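Local structure of cell division control protein 4 (3V7D) at residues Gln80-Leu85 / Phe95-Phe100; Lys69-Leu74 / Asp89-Ser94; Gln31-Ile36 / Ile101-Tyr106; Lys47-Arg50 / Ser54-Lys57. The protein serves as the substrate-recognition subunit of an SCF E3 ubiquitin ligase, binding phosphorylated targets such as the CDK inhibitor SIC1 for ubiquitination and proteasomal degradation. The protein carries 1 engineered substitution. One frame throughout, in Å; residues are numbered along the deposited sequence.

Contact 1: residues Gln80-Leu85 / Phe95-Phe100; sequences QKYPKL and FLENIF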
loop_
_atom_site.group_PDB
_atom_site.type_symbol
_atom_site.label_atom_id
_atom_site.label_comp_id
_atom_site.label_asym_id
_atom_site.label_seq_id
_atom_site.Cartn_x
_atom_site.Cartn_y
_atom_site.Cartn_z
ATOM N N GLN B 80 -11.470 7.704 -13.689
ATOM C CA GLN B 80 -11.122 9.056 -14.103
ATOM C C GLN B 80 -10.050 9.020 -15.189
ATOM O O GLN B 80 -10.096 9.789 -16.146
ATOM C CB GLN B 80 -10.626 9.873 -12.901
ATOM C CG GLN B 80 -11.674 10.085 -11.805
ATOM C CD GLN B 80 -11.114 10.777 -10.568
ATOM O OE1 GLN B 80 -9.899 10.851 -10.374
ATOM N NE2 GLN B 80 -12.004 11.289 -9.724
ATOM N N LYS B 81 -9.091 8.114 -15.034
ATOM C CA LYS B 81 -7.989 7.994 -15.981
ATOM C C LYS B 81 -8.420 7.282 -17.264
ATOM O O LYS B 81 -8.069 7.714 -18.363
ATOM C CB LYS B 81 -6.810 7.260 -15.335
ATOM C CG LYS B 81 -5.551 7.225 -16.184
ATOM C CD LYS B 81 -4.423 6.502 -15.463
ATOM C CE LYS B 81 -3.178 6.404 -16.334
ATOM N NZ LYS B 81 -2.093 5.618 -15.678
ATOM N N TYR B 82 -9.187 6.203 -17.121
ATOM C CA TYR B 82 -9.661 5.434 -18.274
ATOM C C TYR B 82 -11.186 5.375 -18.355
ATOM O O TYR B 82 -11.782 4.331 -18.081
ATOM C CB TYR B 82 -9.128 4.003 -18.212
ATOM C CG TYR B 82 -7.627 3.881 -18.095
ATOM C CD1 TYR B 82 -6.806 4.032 -19.206
ATOM C CD2 TYR B 82 -7.032 3.589 -16.877
ATOM C CE1 TYR B 82 -5.435 3.908 -19.101
ATOM C CE2 TYR B 82 -5.663 3.463 -16.762
ATOM C CZ TYR B 82 -4.869 3.623 -17.874
ATOM O OH TYR B 82 -3.505 3.497 -17.756
ATOM N N PRO B 83 -11.826 6.486 -18.748
ATOM C CA PRO B 83 -13.292 6.555 -18.740
ATOM C C PRO B 83 -13.957 5.520 -19.642
ATOM O O PRO B 83 -15.063 5.073 -19.344
ATOM C CB PRO B 83 -13.579 7.963 -19.270
ATOM C CG PRO B 83 -12.330 8.728 -19.015
ATOM C CD PRO B 83 -11.220 7.745 -19.205
ATOM N N LYS B 84 -13.293 5.137 -20.725
ATOM C CA LYS B 84 -13.925 4.272 -21.716
ATOM C C LYS B 84 -13.502 2.803 -21.633
ATOM O O LYS B 84 -13.705 2.035 -22.577
ATOM C CB LYS B 84 -13.718 4.841 -23.123
ATOM C CG LYS B 84 -14.490 6.141 -23.351
ATOM C CD LYS B 84 -14.291 6.715 -24.747
ATOM C CE LYS B 84 -13.015 7.533 -24.831
ATOM N NZ LYS B 84 -13.007 8.405 -26.039
ATOM N N LEU B 85 -12.929 2.412 -20.496
ATOM C CA LEU B 85 -12.584 1.012 -20.251
ATOM C C LEU B 85 -13.481 0.390 -19.189
ATOM O O LEU B 85 -13.958 1.072 -18.280
ATOM C CB LEU B 85 -11.125 0.872 -19.815
ATOM C CG LEU B 85 -10.026 1.167 -20.834
ATOM C CD1 LEU B 85 -8.670 0.892 -20.216
ATOM C CD2 LEU B 85 -10.221 0.347 -22.097
ATOM N N PHE B 95 -2.583 -3.135 -13.199
ATOM C CA PHE B 95 -1.698 -4.165 -12.682
ATOM C C PHE B 95 -0.425 -4.271 -13.511
ATOM O O PHE B 95 0.677 -4.367 -12.965
ATOM C CB PHE B 95 -2.381 -5.530 -12.619
ATOM C CG PHE B 95 -1.478 -6.606 -12.111
ATOM C CD1 PHE B 95 -1.360 -6.840 -10.747
ATOM C CD2 PHE B 95 -0.712 -7.358 -12.988
ATOM C CE1 PHE B 95 -0.510 -7.810 -10.274
ATOM C CE2 PHE B 95 0.140 -8.328 -12.520
ATOM C CZ PHE B 95 0.243 -8.557 -11.161
ATOM N N LEU B 96 -0.586 -4.266 -14.829
ATOM C CA LEU B 96 0.544 -4.412 -15.738
ATOM C C LEU B 96 1.522 -3.254 -15.592
ATOM O O LEU B 96 2.734 -3.458 -15.580
ATOM C CB LEU B 96 0.066 -4.536 -17.187
ATOM C CG LEU B 96 -0.626 -5.862 -17.522
ATOM C CD1 LEU B 96 -1.168 -5.852 -18.944
ATOM C CD2 LEU B 96 0.331 -7.030 -17.319
ATOM N N GLU B 97 0.991 -2.044 -15.473
ATOM C CA GLU B 97 1.828 -0.870 -15.264
ATOM C C GLU B 97 2.577 -0.968 -13.932
ATOM O O GLU B 97 3.786 -0.734 -13.869
ATOM C CB GLU B 97 0.999 0.419 -15.325
ATOM C CG GLU B 97 1.800 1.668 -14.987
ATOM C CD GLU B 97 1.071 2.960 -15.319
ATOM O OE1 GLU B 97 -0.177 2.981 -15.279
ATOM O OE2 GLU B 97 1.754 3.960 -15.626
ATOM N N ASN B 98 1.861 -1.334 -12.876
ATOM C CA ASN B 98 2.476 -1.458 -11.558
ATOM C C ASN B 98 3.520 -2.566 -11.465
ATOM O O ASN B 98 4.527 -2.416 -10.780
ATOM C CB ASN B 98 1.413 -1.642 -10.471
ATOM C CG ASN B 98 0.725 -0.342 -10.110
ATOM O OD1 ASN B 98 -0.493 -0.210 -10.234
ATOM N ND2 ASN B 98 1.509 0.634 -9.666
ATOM N N ILE B 99 3.285 -3.680 -12.146
ATOM C CA ILE B 99 4.213 -4.798 -12.048
ATOM C C ILE B 99 5.474 -4.491 -12.864
ATOM O O ILE B 99 6.575 -4.919 -12.512
ATOM C CB ILE B 99 3.553 -6.149 -12.457
ATOM C CG1 ILE B 99 4.268 -7.323 -11.783
ATOM C CG2 ILE B 99 3.514 -6.321 -13.976
ATOM C CD1 ILE B 99 4.095 -7.362 -10.281
ATOM N N PHE B 100 5.307 -3.720 -13.935
ATOM C CA PHE B 100 6.426 -3.291 -14.769
ATOM C C PHE B 100 7.325 -2.350 -13.972
ATOM O O PHE B 100 8.544 -2.512 -13.936
ATOM C CB PHE B 100 5.904 -2.597 -16.034
ATOM C CG PHE B 100 6.960 -1.842 -16.806
ATOM C CD1 PHE B 100 7.871 -2.517 -17.613
ATOM C CD2 PHE B 100 7.027 -0.457 -16.741
ATOM C CE1 PHE B 100 8.842 -1.824 -18.330
ATOM C CE2 PHE B 100 7.994 0.244 -17.453
ATOM C CZ PHE B 100 8.903 -0.444 -18.251
#
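Lys81 and Glu97 each swing CG to the far side from their own backbone N (chi1 -173° and 175°) and then run out extended, so two long chains reach toward each other across backbones whose CA atoms lie 13.2 Å apart. The two chains come from opposite directions and close in a salt bridge, with Lys81 NZ 3.3 Å from Glu97 OE1. The same ammonium makes a weak hydrogen bond to the hydroxyl of Tyr82, whose ring takes Lys81 CG over one face, toward the rim. Tyr82 OH stays 4.2 Å from Glu97 OE1, a looser approach with ring and carboxylate planes 63° apart. With an alanine here in place of the glutamate, the Lys81 ammonium would probably lose its carboxylate mate and be held less firmly, the hydroxyl of Tyr82 offering just a weak bond. This surface bridge ties the C-terminal end of helix 71-81 to the middle of helix 87-106, while on other sides of that long helix Phe95 packs on helix 53-62 and Leu96 on helix 32-39.

Contact 2: residues Lys69-Leu74 / Asp89-Ser94; sequences KGFNSL and DRLRLS
Leu91 meets Phe71 and Leu74 through the end of its side chain. Its CB lies against the CB of Trp56 on helix 53-62. CG stands opposite the carbonyl carbon (chi1 -69°), which carries the fork toward helix 71-81. From there CD1 reaches the rim of the Phe71 ring, 3.7 Å from Phe71 CZ and close to the ring plane, so the methyl meets an edge and not a face. CD2 touches the neighbouring rim atom, Phe71 CE1, at 3.8 Å, and also approaches Leu74 CD2 at 4.3 Å. The two methyls sit side by side along the CE1-CZ edge, CD2 displaced to one side of the ring plane, and the side chains cross at about a right angle. About one turn further along helix 87-106, Ser94 OG lies 4.4 Å from Leu74 CD1. Cutting the Phe71 ring back to a valine side chain is likely to open a gap beside both Leu91 methyls. Charge is handled next door: Arg92 NH2 donates a hydrogen bond, part of a salt bridge, to Asp89 OD1 at 2.8 Å, coming from above the carboxylate plane, while Asp89 OD2 forms a salt bridge with Arg50 NH2. Asp89 therefore probably offsets two arginines that lie close together. Between helices 71-81 and 87-106 the contact is mainly apolar, with no hydrogen bond across it and Ser94 OG at its margin, whereas the ionic pairing belongs to another side of helix 87-106.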
loop_
_atom_site.group_PDB
_atom_site.type_symbol
_atom_site.label_atom_id
_atom_site.label_comp_id
_atom_site.label_asym_id
_atom_site.label_seq_id
_atom_site.Cartn_x
_atom_site.Cartn_y
_atom_site.Cartn_z
ATOM N N LYS B 69 -9.126 -1.965 1.675
ATOM C CA LYS B 69 -9.770 -0.715 2.064
ATOM C C LYS B 69 -9.492 0.397 1.058
ATOM O O LYS B 69 -10.245 1.366 0.966
ATOM C CB LYS B 69 -9.322 -0.279 3.464
ATOM C CG LYS B 69 -10.256 0.736 4.123
ATOM C CD LYS B 69 -9.701 1.268 5.439
ATOM C CE LYS B 69 -8.603 2.296 5.209
ATOM N NZ LYS B 69 -9.104 3.490 4.467
ATOM N N GLY B 70 -8.407 0.257 0.307
ATOM C CA GLY B 70 -8.017 1.280 -0.645
ATOM C C GLY B 70 -8.583 1.034 -2.028
ATOM O O GLY B 70 -8.455 1.875 -2.918
ATOM N N PHE B 71 -9.224 -0.117 -2.200
ATOM C CA PHE B 71 -9.677 -0.573 -3.511
ATOM C C PHE B 71 -10.641 0.395 -4.194
ATOM O O PHE B 71 -10.452 0.739 -5.357
ATOM C CB PHE B 71 -10.302 -1.963 -3.404
ATOM C CG PHE B 71 -10.611 -2.593 -4.730
ATOM C CD1 PHE B 71 -9.605 -2.818 -5.657
ATOM C CD2 PHE B 71 -11.905 -2.972 -5.048
ATOM C CE1 PHE B 71 -9.885 -3.401 -6.878
ATOM C CE2 PHE B 71 -12.191 -3.560 -6.267
ATOM C CZ PHE B 71 -11.180 -3.773 -7.183
ATOM N N ASN B 72 -11.668 0.829 -3.468
ATOM C CA ASN B 72 -12.639 1.780 -4.003
ATOM C C ASN B 72 -12.009 3.070 -4.525
ATOM O O ASN B 72 -12.374 3.558 -5.594
ATOM C CB ASN B 72 -13.713 2.102 -2.961
ATOM C CG ASN B 72 -14.741 0.996 -2.826
ATOM O OD1 ASN B 72 -14.968 0.228 -3.764
ATOM N ND2 ASN B 72 -15.371 0.907 -1.657
ATOM N N SER B 73 -11.068 3.622 -3.769
ATOM C CA SER B 73 -10.372 4.831 -4.196
ATOM C C SER B 73 -9.525 4.578 -5.446
ATOM O O SER B 73 -9.375 5.461 -6.293
ATOM C CB SER B 73 -9.510 5.388 -3.061
ATOM O OG SER B 73 -8.431 6.153 -3.572
ATOM N N LEU B 74 -8.974 3.372 -5.562
ATOM C CA LEU B 74 -8.200 3.012 -6.747
ATOM C C LEU B 74 -9.106 2.942 -7.966
ATOM O O LEU B 74 -8.792 3.509 -9.010
ATOM C CB LEU B 74 -7.478 1.673 -6.570
ATOM C CG LEU B 74 -6.748 1.209 -7.841
ATOM C CD1 LEU B 74 -5.544 2.099 -8.125
ATOM C CD2 LEU B 74 -6.342 -0.258 -7.773
ATOM N N ASP B 89 -10.741 -4.281 -17.365
ATOM C CA ASP B 89 -9.621 -3.830 -18.177
ATOM C C ASP B 89 -8.827 -2.733 -17.461
ATOM O O ASP B 89 -7.603 -2.673 -17.578
ATOM C CB ASP B 89 -10.101 -3.349 -19.554
ATOM C CG ASP B 89 -10.653 -4.484 -20.415
ATOM O OD1 ASP B 89 -10.289 -5.659 -20.186
ATOM O OD2 ASP B 89 -11.454 -4.198 -21.329
ATOM N N ARG B 90 -9.530 -1.875 -16.724
ATOM C CA ARG B 90 -8.888 -0.843 -15.921
ATOM C C ARG B 90 -7.927 -1.488 -14.931
ATOM O O ARG B 90 -6.771 -1.077 -14.817
ATOM C CB ARG B 90 -9.926 -0.023 -15.149
ATOM C CG ARG B 90 -10.674 1.011 -15.968
ATOM C CD ARG B 90 -11.816 1.623 -15.161
ATOM N NE ARG B 90 -12.613 2.558 -15.954
ATOM C CZ ARG B 90 -13.869 2.892 -15.673
ATOM N NH1 ARG B 90 -14.478 2.361 -14.620
ATOM N NH2 ARG B 90 -14.522 3.752 -16.446
ATOM N N LEU B 91 -8.417 -2.503 -14.224
ATOM C CA LEU B 91 -7.632 -3.185 -13.206
ATOM C C LEU B 91 -6.458 -3.957 -13.813
ATOM O O LEU B 91 -5.379 -4.022 -13.224
ATOM C CB LEU B 91 -8.517 -4.122 -12.381
ATOM C CG LEU B 91 -9.552 -3.465 -11.461
ATOM C CD1 LEU B 91 -10.353 -4.531 -10.745
ATOM C CD2 LEU B 91 -8.895 -2.530 -10.446
ATOM N N ARG B 92 -6.673 -4.544 -14.987
ATOM C CA ARG B 92 -5.603 -5.250 -15.681
ATOM C C ARG B 92 -4.506 -4.277 -16.114
ATOM O O ARG B 92 -3.322 -4.531 -15.897
ATOM C CB ARG B 92 -6.139 -6.037 -16.887
ATOM C CG ARG B 92 -5.039 -6.548 -17.831
ATOM C CD ARG B 92 -5.559 -7.591 -18.825
ATOM N NE ARG B 92 -6.730 -7.121 -19.558
ATOM C CZ ARG B 92 -6.671 -6.476 -20.719
ATOM N NH1 ARG B 92 -5.494 -6.231 -21.278
ATOM N NH2 ARG B 92 -7.786 -6.077 -21.315
ATOM N N LEU B 93 -4.900 -3.157 -16.713
ATOM C CA LEU B 93 -3.927 -2.155 -17.147
ATOM C C LEU B 93 -3.157 -1.566 -15.963
ATOM O O LEU B 93 -1.950 -1.336 -16.046
ATOM C CB LEU B 93 -4.598 -1.040 -17.954
ATOM C CG LEU B 93 -5.172 -1.414 -19.331
ATOM C CD1 LEU B 93 -5.231 -0.185 -20.230
ATOM C CD2 LEU B 93 -4.395 -2.544 -20.010
ATOM N N SER B 94 -3.862 -1.325 -14.865
ATOM C CA SER B 94 -3.233 -0.838 -13.650
ATOM C C SER B 94 -2.211 -1.858 -13.163
ATOM O O SER B 94 -1.100 -1.499 -12.773
ATOM C CB SER B 94 -4.282 -0.594 -12.563
ATOM O OG SER B 94 -3.683 -0.143 -11.360
#

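Contact 3: residues Gln31-Ile36 / Ile101-Tyr106; sequences QFEDII and ILKNWY
Glu33 and Lys103 mark the nearest approach of segments 31-36 and 101-106, yet their CA atoms are still 13.0 Å apart, so long side chains must bridge the gap. Lys103 reaches across and bends at its last torsion (chi4 50°), placing its ammonium beside the ring of Phe32. NZ lies 3.9 Å from Phe32 CZ and 4.0 Å from Phe32 CE2, at the edge and near the ring plane, which is not the position for a cation-pi contact over the face. One face of the ring is met by Glu33, whose CD sits 3.4 Å above the plane of the Phe32 ring, toward the rim. Glu33 OE2 remains 4.2 Å from Lys103 NZ, beyond a salt bridge, though the opposite charges should still attract. Phe32, at the start of helix 32-39 in the F-box, also meets Phe95 of helix 87-106 edge-to-face. The contact thus links the F-box to the last turns of helix 87-106, where Trp105 stacks on Phe463 and packs against strands 405-410 and 413-418 of the WD40 propeller.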
loop_
_atom_site.group_PDB
_atom_site.type_symbol
_atom_site.label_atom_id
_atom_site.label_comp_id
_atom_site.label_asym_id
_atom_site.label_seq_id
_atom_site.Cartn_x
_atom_site.Cartn_y
_atom_site.Cartn_z
ATOM N N GLN B 31 0.150 -17.578 -11.845
ATOM C CA GLN B 31 0.878 -16.323 -11.728
ATOM C C GLN B 31 0.438 -15.411 -12.861
ATOM O O GLN B 31 -0.101 -15.880 -13.864
ATOM C CB GLN B 31 2.382 -16.566 -11.811
ATOM C CG GLN B 31 2.935 -17.408 -10.686
ATOM C CD GLN B 31 4.351 -17.866 -10.963
ATOM O OE1 GLN B 31 4.836 -17.772 -12.091
ATOM N NE2 GLN B 31 5.024 -18.366 -9.933
ATOM N N PHE B 32 0.677 -14.114 -12.713
ATOM C CA PHE B 32 0.179 -13.145 -13.682
ATOM C C PHE B 32 0.725 -13.389 -15.086
ATOM O O PHE B 32 0.053 -13.098 -16.077
ATOM C CB PHE B 32 0.464 -11.708 -13.222
ATOM C CG PHE B 32 1.864 -11.226 -13.523
ATOM C CD1 PHE B 32 2.158 -10.603 -14.728
ATOM C CD2 PHE B 32 2.872 -11.371 -12.591
ATOM C CE1 PHE B 32 3.438 -10.154 -14.998
ATOM C CE2 PHE B 32 4.148 -10.923 -12.852
ATOM C CZ PHE B 32 4.432 -10.313 -14.057
ATOM N N GLU B 33 1.940 -13.924 -15.170
ATOM C CA GLU B 33 2.553 -14.199 -16.465
ATOM C C GLU B 33 1.722 -15.201 -17.255
ATOM O O GLU B 33 1.521 -15.052 -18.460
ATOM C CB GLU B 33 3.981 -14.722 -16.297
ATOM C CG GLU B 33 4.997 -13.664 -15.898
ATOM C CD GLU B 33 5.337 -13.700 -14.420
ATOM O OE1 GLU B 33 4.530 -14.238 -13.631
ATOM O OE2 GLU B 33 6.420 -13.192 -14.051
ATOM N N ASP B 34 1.232 -16.221 -16.562
ATOM C CA ASP B 34 0.460 -17.272 -17.202
ATOM C C ASP B 34 -0.905 -16.741 -17.613
ATOM O O ASP B 34 -1.431 -17.095 -18.665
ATOM C CB ASP B 34 0.334 -18.472 -16.264
ATOM C CG ASP B 34 1.683 -19.077 -15.922
ATOM O OD1 ASP B 34 2.515 -19.208 -16.847
ATOM O OD2 ASP B 34 1.917 -19.404 -14.737
ATOM N N ILE B 35 -1.462 -15.868 -16.785
ATOM C CA ILE B 35 -2.729 -15.227 -17.100
ATOM C C ILE B 35 -2.603 -14.352 -18.349
ATOM O O ILE B 35 -3.487 -14.355 -19.208
ATOM C CB ILE B 35 -3.252 -14.415 -15.899
ATOM C CG1 ILE B 35 -3.602 -15.367 -14.750
ATOM C CG2 ILE B 35 -4.463 -13.586 -16.292
ATOM C CD1 ILE B 35 -4.140 -14.677 -13.516
ATOM N N ILE B 36 -1.488 -13.633 -18.463
ATOM C CA ILE B 36 -1.238 -12.790 -19.631
ATOM C C ILE B 36 -1.135 -13.614 -20.910
ATOM O O ILE B 36 -1.720 -13.260 -21.935
ATOM C CB ILE B 36 0.026 -11.922 -19.454
ATOM C CG1 ILE B 36 -0.223 -10.860 -18.387
ATOM C CG2 ILE B 36 0.419 -11.252 -20.768
ATOM C CD1 ILE B 36 -1.499 -10.082 -18.619
ATOM N N ILE B 101 6.705 -1.367 -13.329
ATOM C CA ILE B 101 7.427 -0.410 -12.504
ATOM C C ILE B 101 8.143 -1.092 -11.338
ATOM O O ILE B 101 9.318 -0.819 -11.076
ATOM C CB ILE B 101 6.474 0.691 -11.990
ATOM C CG1 ILE B 101 6.023 1.564 -13.163
ATOM C CG2 ILE B 101 7.135 1.531 -10.894
ATOM C CD1 ILE B 101 4.973 2.588 -12.804
ATOM N N LEU B 102 7.443 -1.995 -10.654
ATOM C CA LEU B 102 8.016 -2.687 -9.502
ATOM C C LEU B 102 9.235 -3.509 -9.897
ATOM O O LEU B 102 10.240 -3.524 -9.185
ATOM C CB LEU B 102 6.976 -3.580 -8.817
ATOM C CG LEU B 102 7.473 -4.308 -7.560
ATOM C CD1 LEU B 102 7.930 -3.306 -6.500
ATOM C CD2 LEU B 102 6.410 -5.240 -6.990
ATOM N N LYS B 103 9.146 -4.187 -11.036
ATOM C CA LYS B 103 10.262 -4.993 -11.526
ATOM C C LYS B 103 11.504 -4.142 -11.761
ATOM O O LYS B 103 12.620 -4.585 -11.495
ATOM C CB LYS B 103 9.881 -5.755 -12.795
ATOM C CG LYS B 103 9.288 -7.131 -12.522
ATOM C CD LYS B 103 8.816 -7.806 -13.801
ATOM C CE LYS B 103 8.697 -9.313 -13.616
ATOM N NZ LYS B 103 7.914 -9.675 -12.403
ATOM N N ASN B 104 11.307 -2.921 -12.251
ATOM C CA ASN B 104 12.419 -1.990 -12.419
ATOM C C ASN B 104 13.055 -1.612 -11.079
ATOM O O ASN B 104 14.269 -1.679 -10.935
ATOM C CB ASN B 104 11.976 -0.740 -13.184
ATOM C CG ASN B 104 11.600 -1.042 -14.620
ATOM O OD1 ASN B 104 12.034 -2.045 -15.192
ATOM N ND2 ASN B 104 10.797 -0.173 -15.215
ATOM N N TRP B 105 12.225 -1.234 -10.105
ATOM C CA TRP B 105 12.686 -0.958 -8.747
ATOM C C TRP B 105 13.488 -2.126 -8.163
ATOM O O TRP B 105 14.461 -1.918 -7.441
ATOM C CB TRP B 105 11.495 -0.687 -7.818
ATOM C CG TRP B 105 10.977 0.718 -7.808
ATOM C CD1 TRP B 105 10.012 1.245 -8.617
ATOM C CD2 TRP B 105 11.372 1.773 -6.917
ATOM N NE1 TRP B 105 9.789 2.565 -8.292
ATOM C CE2 TRP B 105 10.613 2.912 -7.253
ATOM C CE3 TRP B 105 12.301 1.865 -5.872
ATOM C CZ2 TRP B 105 10.754 4.129 -6.584
ATOM C CZ3 TRP B 105 12.440 3.075 -5.209
ATOM C CH2 TRP B 105 11.669 4.188 -5.566
ATOM N N TYR B 106 13.060 -3.348 -8.469
ATOM C CA TYR B 106 13.668 -4.555 -7.908
ATOM C C TYR B 106 14.875 -5.054 -8.705
ATOM O O TYR B 106 15.667 -5.849 -8.205
ATOM C CB TYR B 106 12.635 -5.684 -7.829
ATOM C CG TYR B 106 11.716 -5.644 -6.623
ATOM C CD1 TYR B 106 11.881 -4.695 -5.622
ATOM C CD2 TYR B 106 10.690 -6.573 -6.480
ATOM C CE1 TYR B 106 11.048 -4.670 -4.519
ATOM C CE2 TYR B 106 9.849 -6.553 -5.382
ATOM C CZ TYR B 106 10.036 -5.601 -4.404
ATOM O OH TYR B 106 9.204 -5.578 -3.308
#

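Contact 4: residues Lys47-Arg50 / Ser54-Lys57; sequences KIIR and SLWK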
loop_
_atom_site.group_PDB
_atom_site.type_symbol
_atom_site.label_atom_id
_atom_site.label_comp_id
_atom_site.label_asym_id
_atom_site.label_seq_id
_atom_site.Cartn_x
_atom_site.Cartn_y
_atom_site.Cartn_z
ATOM N N LYS B 47 -12.111 -13.623 -23.550
ATOM C CA LYS B 47 -13.372 -13.120 -23.019
ATOM C C LYS B 47 -13.551 -13.525 -21.555
ATOM O O LYS B 47 -13.917 -12.702 -20.716
ATOM C CB LYS B 47 -14.543 -13.631 -23.862
ATOM C CG LYS B 47 -15.870 -12.943 -23.574
ATOM C CD LYS B 47 -17.026 -13.640 -24.284
ATOM C CE LYS B 47 -16.968 -13.449 -25.793
ATOM N NZ LYS B 47 -17.349 -12.068 -26.203
ATOM N N ILE B 48 -13.278 -14.793 -21.258
ATOM C CA ILE B 48 -13.425 -15.327 -19.906
ATOM C C ILE B 48 -12.563 -14.581 -18.877
ATOM O O ILE B 48 -13.037 -14.222 -17.798
ATOM C CB ILE B 48 -13.092 -16.838 -19.871
ATOM C CG1 ILE B 48 -14.202 -17.643 -20.550
ATOM C CG2 ILE B 48 -12.893 -17.316 -18.444
ATOM C CD1 ILE B 48 -13.905 -19.124 -20.643
ATOM N N ILE B 49 -11.300 -14.346 -19.217
ATOM C CA ILE B 49 -10.375 -13.672 -18.309
ATOM C C ILE B 49 -10.747 -12.208 -18.061
ATOM O O ILE B 49 -10.726 -11.732 -16.925
ATOM C CB ILE B 49 -8.930 -13.759 -18.835
ATOM C CG1 ILE B 49 -8.457 -15.215 -18.828
ATOM C CG2 ILE B 49 -8.004 -12.877 -18.008
ATOM C CD1 ILE B 49 -7.167 -15.441 -19.572
ATOM N N ARG B 50 -11.106 -11.499 -19.124
ATOM C CA ARG B 50 -11.430 -10.081 -19.013
ATOM C C ARG B 50 -12.819 -9.851 -18.421
ATOM O O ARG B 50 -13.296 -8.724 -18.353
ATOM C CB ARG B 50 -11.303 -9.403 -20.377
ATOM C CG ARG B 50 -9.890 -9.475 -20.938
ATOM C CD ARG B 50 -9.841 -9.032 -22.384
ATOM N NE ARG B 50 -10.276 -7.651 -22.547
ATOM C CZ ARG B 50 -10.566 -7.096 -23.719
ATOM N NH1 ARG B 50 -10.472 -7.811 -24.834
ATOM N NH2 ARG B 50 -10.958 -5.830 -23.777
ATOM N N SER B 54 -12.589 -9.809 -9.839
ATOM C CA SER B 54 -11.910 -10.431 -8.709
ATOM C C SER B 54 -10.516 -10.942 -9.058
ATOM O O SER B 54 -9.593 -10.832 -8.253
ATOM C CB SER B 54 -12.765 -11.554 -8.110
ATOM O OG SER B 54 -12.943 -12.618 -9.030
ATOM N N LEU B 55 -10.363 -11.488 -10.257
ATOM C CA LEU B 55 -9.070 -11.998 -10.702
ATOM C C LEU B 55 -7.994 -10.922 -10.596
ATOM O O LEU B 55 -6.922 -11.159 -10.046
ATOM C CB LEU B 55 -9.171 -12.506 -12.140
ATOM C CG LEU B 55 -7.991 -13.243 -12.773
ATOM C CD1 LEU B 55 -8.510 -14.188 -13.832
ATOM C CD2 LEU B 55 -6.992 -12.276 -13.388
ATOM N N TRP B 56 -8.288 -9.741 -11.128
ATOM C CA TRP B 56 -7.324 -8.645 -11.144
ATOM C C TRP B 56 -7.252 -7.936 -9.799
ATOM O O TRP B 56 -6.207 -7.401 -9.430
ATOM C CB TRP B 56 -7.642 -7.673 -12.282
ATOM C CG TRP B 56 -7.531 -8.354 -13.597
ATOM C CD1 TRP B 56 -8.553 -8.790 -14.384
ATOM C CD2 TRP B 56 -6.322 -8.742 -14.252
ATOM N NE1 TRP B 56 -8.053 -9.403 -15.508
ATOM C CE2 TRP B 56 -6.685 -9.387 -15.449
ATOM C CE3 TRP B 56 -4.967 -8.591 -13.951
ATOM C CZ2 TRP B 56 -5.743 -9.890 -16.339
ATOM C CZ3 TRP B 56 -4.032 -9.089 -14.835
ATOM C CH2 TRP B 56 -4.424 -9.728 -16.018
ATOM N N LYS B 57 -8.360 -7.948 -9.064
ATOM C CA LYS B 57 -8.374 -7.441 -7.698
ATOM C C LYS B 57 -7.407 -8.243 -6.830
ATOM O O LYS B 57 -6.590 -7.670 -6.110
ATOM C CB LYS B 57 -9.783 -7.500 -7.104
ATOM C CG LYS B 57 -9.873 -6.934 -5.691
ATOM C CD LYS B 57 -11.275 -7.066 -5.109
ATOM C CE LYS B 57 -11.343 -6.486 -3.704
ATOM N NZ LYS B 57 -12.695 -6.622 -3.091
#
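Ile49 and Leu55 bring the two backbones closest, with CA atoms 7.9 Å apart, where helix 43-49 ends and the chain turns within a few residues into helix 53-62. Arg50 is the first residue to leave helical geometry, and its CB points away from the second helix. The touching is done mainly by one branch of Ile49, the CG2 methyl, which stands opposite the backbone N of its own residue while CG1 takes the place opposite the carbonyl carbon (chi1 -66°). Ile49 CG2 comes within 4.1 Å of Trp56 CZ2, on the benzo ring and off its plane, and lies 4.4 Å from Leu55 CD1, so this one methyl touches two successive side chains of helix 53-62. Leu55 in turn lays its other methyl, CD2, over the centre of the Trp56 ring, 3.5 Å above the plane, which helps to fix how the indole is turned. The indole N-H edge faces the end of the first helix, but Trp56 NE1 stays 3.8 Å from Ile49 O, and no hydrogen bond joins them. What holds the buried side chains together is apolar packing. It belongs to the helical F-box: Ile49 also packs on Leu39 of helix 32-39 and, with Leu55, on Phe27 of helix 20-27, while Trp56 extends the packing toward helix 87-106.

Helix 87-106 runs through contacts 1, 2 and 3, and contact 4 sits beside it. Contacts 1 and 2 have centres 8 Å apart and share helices 71-81 and 87-106; Tyr82 O and Arg90 NE, 2.9 Å apart, probably hydrogen-bond between them. Contact 4 lies 12 Å from contact 2, centre to centre, and Arg92 CD packs 3.4 Å from Trp56 CZ2. Contact 3 joins contact 4 through Ile35 CD1 and Leu55 CD2, 3.7 Å apart, and contact 1 through Leu96 CD2 and Ile36 CD1, at 3.8 Å. Together they probably help hold the F-box to helix 87-106, which leads into the WD40 propeller, the part that recognises phosphorylated substrates.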